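Local coordinates for protein DHC, diheme cytochrome c (Rhodobacter sphaeroides, PDB 2FW5) that carries two covalently bound c-type hemes and probably transfers electrons, with the sphaeroides heme protein SHP as a likely partner, at residues A[17-22]-A[64-69]; A[37-42]-A[90-95]. All coordinates share one frame; numbering follows the deposited sequence.

Interaction 1. Residues A[17-22]-A[64-69]; sequences DPLTRT and GQIESY
Asp17 and Tyr69 meet in a CH-pi contact: the aspartate CB stands over one face of the phenol ring, 3.4 Å from its centroid and only 8° off the ring normal. The carboxylate continues past the ring toward Tyr69 CB, its plane turned 25° from that of the ring. On the polar side, Asp17 is the N-cap of helix 18-23. With CG anti to the backbone N (chi1 175°), OD1 folds back over the first turn and accepts from Thr20 N at 2.9 Å and from Thr20 OG1 at 2.7 Å, the two donors arriving from opposite faces of the carboxylate plane. The phenol hydroxyl of Tyr69 is engaged with the backbone N of Thr16. Van der Waals packing makes up the rest. Thr20 OG1 lies 3.6 Å from both Ile66 CG1 and Tyr69 CD2, while its methyl CG2 rests against Ile66 CG2 at 4.0 Å. Leu19 makes an apolar contact with Ile66, crossing it at about a right angle, CG to CG1 4.1 Å, and its CD2 brushes the side chain of Gln65. The axes of segments 18-22 and 64-69 approach to 9.3 Å and run close to perpendicular. No hydrogen bond joins the two segments, so van der Waals and CH-pi contacts hold them together, while the capping bond from Thr20 N, with the Thr20 hydroxyl bond, probably helps hold Asp17's methylene over the ring.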
# COMPACT_ATOMS: atom_id res chain seq x y z
N ASP A 17 7.12 0.72 11.24
CA ASP A 17 8.58 0.97 11.06
C ASP A 17 8.79 2.49 10.86
O ASP A 17 8.15 3.08 9.98
CB ASP A 17 9.12 0.22 9.85
CG ASP A 17 10.58 0.56 9.59
OD1 ASP A 17 10.87 1.24 8.57
OD2 ASP A 17 11.48 0.24 10.40
N PRO A 18 9.61 3.13 11.73
CA PRO A 18 9.74 4.60 11.71
C PRO A 18 10.25 5.14 10.38
O PRO A 18 9.70 6.12 9.95
CB PRO A 18 10.71 4.93 12.88
CG PRO A 18 10.76 3.70 13.74
CD PRO A 18 10.36 2.50 12.84
N LEU A 19 11.26 4.54 9.77
CA LEU A 19 11.82 5.09 8.55
C LEU A 19 10.76 4.97 7.45
O LEU A 19 10.55 5.92 6.69
CB LEU A 19 13.07 4.30 8.14
CG LEU A 19 13.96 4.91 7.04
CD1 LEU A 19 14.46 6.35 7.40
CD2 LEU A 19 15.17 3.96 6.79
N THR A 20 10.10 3.80 7.36
CA THR A 20 9.02 3.62 6.33
C THR A 20 7.90 4.64 6.56
O THR A 20 7.45 5.31 5.62
CB THR A 20 8.42 2.20 6.41
OG1 THR A 20 9.48 1.25 6.22
CG2 THR A 20 7.43 2.00 5.25
N ARG A 21 7.53 4.85 7.85
CA ARG A 21 6.49 5.83 8.23
C ARG A 21 6.84 7.23 7.78
O ARG A 21 6.02 7.94 7.20
CB ARG A 21 6.23 5.77 9.73
CG ARG A 21 5.25 6.86 10.28
CD ARG A 21 3.83 6.66 9.79
NE ARG A 21 2.85 7.55 10.41
CZ ARG A 21 2.67 8.81 10.06
NH1 ARG A 21 3.42 9.35 9.09
NH2 ARG A 21 1.76 9.55 10.67
N THR A 22 8.09 7.63 7.98
CA THR A 22 8.55 8.93 7.51
C THR A 22 8.58 9.03 5.97
O THR A 22 7.97 9.93 5.35
CB THR A 22 9.97 9.13 8.08
OG1 THR A 22 9.86 9.47 9.48
CG2 THR A 22 10.71 10.31 7.41
N GLY A 64 16.99 0.22 1.11
CA GLY A 64 17.17 -1.18 1.50
C GLY A 64 16.41 -1.59 2.76
O GLY A 64 15.83 -2.69 2.84
N GLN A 65 16.46 -0.72 3.78
CA GLN A 65 15.82 -1.02 5.03
C GLN A 65 14.31 -1.04 4.91
O GLN A 65 13.64 -1.82 5.55
CB GLN A 65 16.23 0.06 6.04
CG GLN A 65 17.75 -0.02 6.44
CD GLN A 65 18.11 1.09 7.41
OE1 GLN A 65 17.72 1.04 8.58
NE2 GLN A 65 18.83 2.11 6.93
N ILE A 66 13.76 -0.07 4.16
CA ILE A 66 12.35 0.03 3.95
C ILE A 66 11.86 -1.21 3.18
O ILE A 66 10.89 -1.88 3.60
CB ILE A 66 11.98 1.35 3.26
CG1 ILE A 66 12.12 2.57 4.22
CG2 ILE A 66 10.52 1.28 2.76
CD1 ILE A 66 12.01 3.95 3.41
N GLU A 67 12.56 -1.55 2.10
CA GLU A 67 12.27 -2.79 1.38
C GLU A 67 12.24 -4.02 2.31
O GLU A 67 11.29 -4.81 2.26
CB GLU A 67 13.25 -2.97 0.21
CG GLU A 67 12.90 -4.15 -0.68
CD GLU A 67 14.02 -4.53 -1.66
OE1 GLU A 67 15.23 -4.26 -1.44
OE2 GLU A 67 13.69 -5.19 -2.63
N SER A 68 13.26 -4.19 3.16
CA SER A 68 13.25 -5.32 4.14
C SER A 68 11.99 -5.38 5.01
O SER A 68 11.42 -6.49 5.26
CB SER A 68 14.51 -5.31 5.02
OG SER A 68 15.59 -5.48 4.13
N TYR A 69 11.58 -4.20 5.51
CA TYR A 69 10.46 -4.16 6.45
C TYR A 69 9.20 -4.54 5.68
O TYR A 69 8.39 -5.35 6.17
CB TYR A 69 10.30 -2.74 7.07
CG TYR A 69 8.94 -2.58 7.73
CD1 TYR A 69 8.68 -3.15 8.97
CD2 TYR A 69 7.93 -1.89 7.09
CE1 TYR A 69 7.42 -3.02 9.60
CE2 TYR A 69 6.65 -1.75 7.69
CZ TYR A 69 6.42 -2.30 8.93
OH TYR A 69 5.17 -2.15 9.48

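Interaction 2. Residues A[37-42]-A[90-95]; sequences PARSWT and TDTPLR. With HEC (heme c), chain C.
The wall of the heme c #1 pocket is built here from the first turn of helix 38-45 and segment 90-95, part of the loop before helix 100-106. Ser40 OG donates to Pro93 O at 2.6 Å, in the carbonyl plane and on a lone pair; the same hydroxyl sits 3.4 Å from Pro93 CD. Next to it, Arg39 holds the loop by its backbone: NE (2.8 Å, N-H...O 159°) and NH2 (3.1 Å) both donate to Asp91 O, a side-on grip of one carbonyl oxygen lying near the guanidinium plane. Pro37 CB lies over one guanidinium face, toward its rim, and Thr92 OG1 lies at the edge, 3.5 Å from Arg39 CD. Both segments border heme c #1, whose iron is held by His28 and His51: Trp41 CZ3 reaches the heme methyl CMB at 3.8 Å, and Trp41 NE1 is bonded to Ala33 O. Leu94 CD2 packs on Ser40 O, and its side chain also touches Ala43 and Leu44. At the end of the segment, Arg95 sends NH1 to O2A of one propionate and to O1D of the other (2.8 Å), with NH2 also on O1D, a bridge that probably offsets the propionates' negative charge.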
# COMPACT_ATOMS: atom_id res chain seq x y z
N PRO A 37 1.59 -8.28 -1.63
CA PRO A 37 2.56 -9.39 -1.50
C PRO A 37 4.03 -8.93 -1.60
O PRO A 37 4.27 -7.81 -2.09
CB PRO A 37 2.20 -10.34 -2.69
CG PRO A 37 1.46 -9.44 -3.68
CD PRO A 37 0.75 -8.33 -2.83
N ALA A 38 4.97 -9.72 -1.10
CA ALA A 38 6.37 -9.29 -1.14
C ALA A 38 6.87 -8.87 -2.52
O ALA A 38 7.63 -7.86 -2.66
CB ALA A 38 7.27 -10.38 -0.61
N ARG A 39 6.51 -9.64 -3.53
CA ARG A 39 6.91 -9.27 -4.90
C ARG A 39 6.48 -7.86 -5.34
O ARG A 39 7.25 -7.18 -6.07
CB ARG A 39 6.45 -10.33 -5.93
CG ARG A 39 4.94 -10.54 -6.02
CD ARG A 39 4.58 -11.87 -6.77
NE ARG A 39 3.14 -12.10 -6.81
CZ ARG A 39 2.44 -12.80 -5.89
NH1 ARG A 39 3.02 -13.31 -4.79
NH2 ARG A 39 1.15 -13.03 -6.09
N SER A 40 5.26 -7.45 -4.95
CA SER A 40 4.76 -6.09 -5.27
C SER A 40 5.62 -4.98 -4.61
O SER A 40 5.98 -4.02 -5.27
CB SER A 40 3.32 -5.95 -4.82
OG SER A 40 2.48 -6.72 -5.68
N TRP A 41 5.93 -5.13 -3.31
CA TRP A 41 6.87 -4.23 -2.60
C TRP A 41 8.26 -4.18 -3.21
O TRP A 41 8.79 -3.12 -3.41
CB TRP A 41 6.96 -4.55 -1.12
CG TRP A 41 5.67 -4.38 -0.34
CD1 TRP A 41 5.04 -5.31 0.43
CD2 TRP A 41 4.91 -3.18 -0.21
NE1 TRP A 41 3.92 -4.78 1.02
CE2 TRP A 41 3.80 -3.47 0.65
CE3 TRP A 41 5.04 -1.86 -0.76
CZ2 TRP A 41 2.83 -2.51 1.00
CZ3 TRP A 41 4.10 -0.91 -0.41
CH2 TRP A 41 3.01 -1.23 0.50
N THR A 42 8.84 -5.33 -3.55
CA THR A 42 10.10 -5.33 -4.29
C THR A 42 10.08 -4.54 -5.58
O THR A 42 11.03 -3.72 -5.86
CB THR A 42 10.51 -6.82 -4.53
OG1 THR A 42 10.61 -7.42 -3.25
CG2 THR A 42 11.96 -6.94 -5.08
N THR A 90 1.00 -15.42 -10.42
CA THR A 90 1.60 -14.58 -11.48
C THR A 90 1.13 -13.13 -11.49
O THR A 90 1.66 -12.37 -12.28
CB THR A 90 1.39 -15.11 -12.90
OG1 THR A 90 -0.02 -15.34 -13.06
CG2 THR A 90 2.07 -16.50 -13.11
N ASP A 91 0.19 -12.73 -10.64
CA ASP A 91 -0.09 -11.27 -10.54
C ASP A 91 0.95 -10.61 -9.63
O ASP A 91 1.21 -11.09 -8.53
CB ASP A 91 -1.46 -10.98 -9.91
CG ASP A 91 -2.61 -11.69 -10.59
OD1 ASP A 91 -2.56 -11.82 -11.84
OD2 ASP A 91 -3.62 -12.12 -9.94
N THR A 92 1.50 -9.47 -10.06
CA THR A 92 2.32 -8.61 -9.21
C THR A 92 1.65 -7.20 -9.26
O THR A 92 2.08 -6.31 -10.03
CB THR A 92 3.75 -8.64 -9.76
OG1 THR A 92 4.24 -9.98 -9.68
CG2 THR A 92 4.80 -7.81 -8.89
N PRO A 93 0.56 -7.01 -8.50
CA PRO A 93 -0.14 -5.70 -8.58
C PRO A 93 0.76 -4.56 -8.03
O PRO A 93 1.45 -4.80 -7.04
CB PRO A 93 -1.36 -5.92 -7.69
CG PRO A 93 -0.96 -6.92 -6.69
CD PRO A 93 -0.12 -7.93 -7.56
N LEU A 94 0.73 -3.35 -8.57
CA LEU A 94 1.57 -2.30 -7.99
C LEU A 94 0.73 -1.33 -7.15
O LEU A 94 1.26 -0.42 -6.51
CB LEU A 94 2.38 -1.59 -9.08
CG LEU A 94 3.39 -2.51 -9.85
CD1 LEU A 94 4.35 -1.67 -10.74
CD2 LEU A 94 4.22 -3.37 -8.85
N ARG A 95 -0.59 -1.51 -7.22
CA ARG A 95 -1.53 -0.68 -6.47
C ARG A 95 -2.36 -1.58 -5.56
O ARG A 95 -2.97 -2.56 -6.02
CB ARG A 95 -2.51 0.05 -7.41
CG ARG A 95 -1.88 1.24 -8.21
CD ARG A 95 -2.91 2.04 -9.02
NE ARG A 95 -2.34 3.24 -9.64
CZ ARG A 95 -2.25 4.45 -9.04
NH1 ARG A 95 -2.69 4.60 -7.81
NH2 ARG A 95 -1.73 5.50 -9.66
FE HEC C . 3.88 6.35 -3.28
CHA HEC C . 1.01 5.65 -4.97
CHB HEC C . 3.97 3.12 -2.04
CHC HEC C . 6.62 7.16 -1.34
CHD HEC C . 3.99 9.59 -4.68
NA HEC C . 2.66 4.64 -3.49
C1A HEC C . 1.53 4.61 -4.21
C2A HEC C . 0.99 3.26 -4.10
C3A HEC C . 1.80 2.57 -3.28
C4A HEC C . 2.89 3.43 -2.89
CMA HEC C . 1.66 1.10 -2.84
CAA HEC C . -0.33 2.80 -4.83
CBA HEC C . -1.44 3.39 -3.98
CGA HEC C . -2.75 2.71 -4.50
O1A HEC C . -2.98 1.53 -4.24
O2A HEC C . -3.56 3.33 -5.20
NB HEC C . 5.07 5.31 -1.92
C1B HEC C . 4.96 3.97 -1.62
C2B HEC C . 6.06 3.64 -0.77
C3B HEC C . 6.80 4.74 -0.57
C4B HEC C . 6.18 5.83 -1.29
CMB HEC C . 6.28 2.20 -0.28
CAB HEC C . 8.13 4.88 0.22
CBB HEC C . 9.29 4.30 -0.27
NC HEC C . 5.11 8.07 -3.05
C1C HEC C . 6.13 8.17 -2.15
C2C HEC C . 6.65 9.54 -2.25
C3C HEC C . 5.92 10.22 -3.19
C4C HEC C . 4.93 9.29 -3.71
CMC HEC C . 7.80 10.02 -1.36
CAC HEC C . 6.00 11.70 -3.72
CBC HEC C . 7.20 12.24 -4.10
ND HEC C . 2.72 7.46 -4.64
C1D HEC C . 2.94 8.79 -5.07
C2D HEC C . 1.91 9.16 -6.03
C3D HEC C . 0.99 7.94 -6.12
C4D HEC C . 1.55 6.93 -5.21
CMD HEC C . 1.77 10.53 -6.78
CAD HEC C . -0.29 7.87 -6.98
CBD HEC C . -1.49 8.16 -6.05
CGD HEC C . -2.79 8.14 -6.86
O1D HEC C . -2.92 7.38 -7.87
O2D HEC C . -3.71 8.89 -6.50

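In the fold
Interactions 1 and 2 lie about 17 Å apart between centres, and their segments alternate along the chain. Helix 60-72 connects them: in addition to meeting segment 17-22 in interaction 1, it touches helix 38-45 of interaction 2, where Glu67 OE2 packs 3.5 Å from Thr42 CG2 and Ile66 reaches Met45. Both contacts border heme c #1 from different parts of the protein. In interaction 1, the side chain of Ile66 is about 4 Å from heme c #1, and that of Thr20 about 4 Å from that of Cys24, which attaches this heme covalently; interaction 2 instead reaches the propionates. The heme is also hydrogen-bonded by Ser97, Ser120 and Ser122. The side chain of Pro93 is about 12 Å from the other heme.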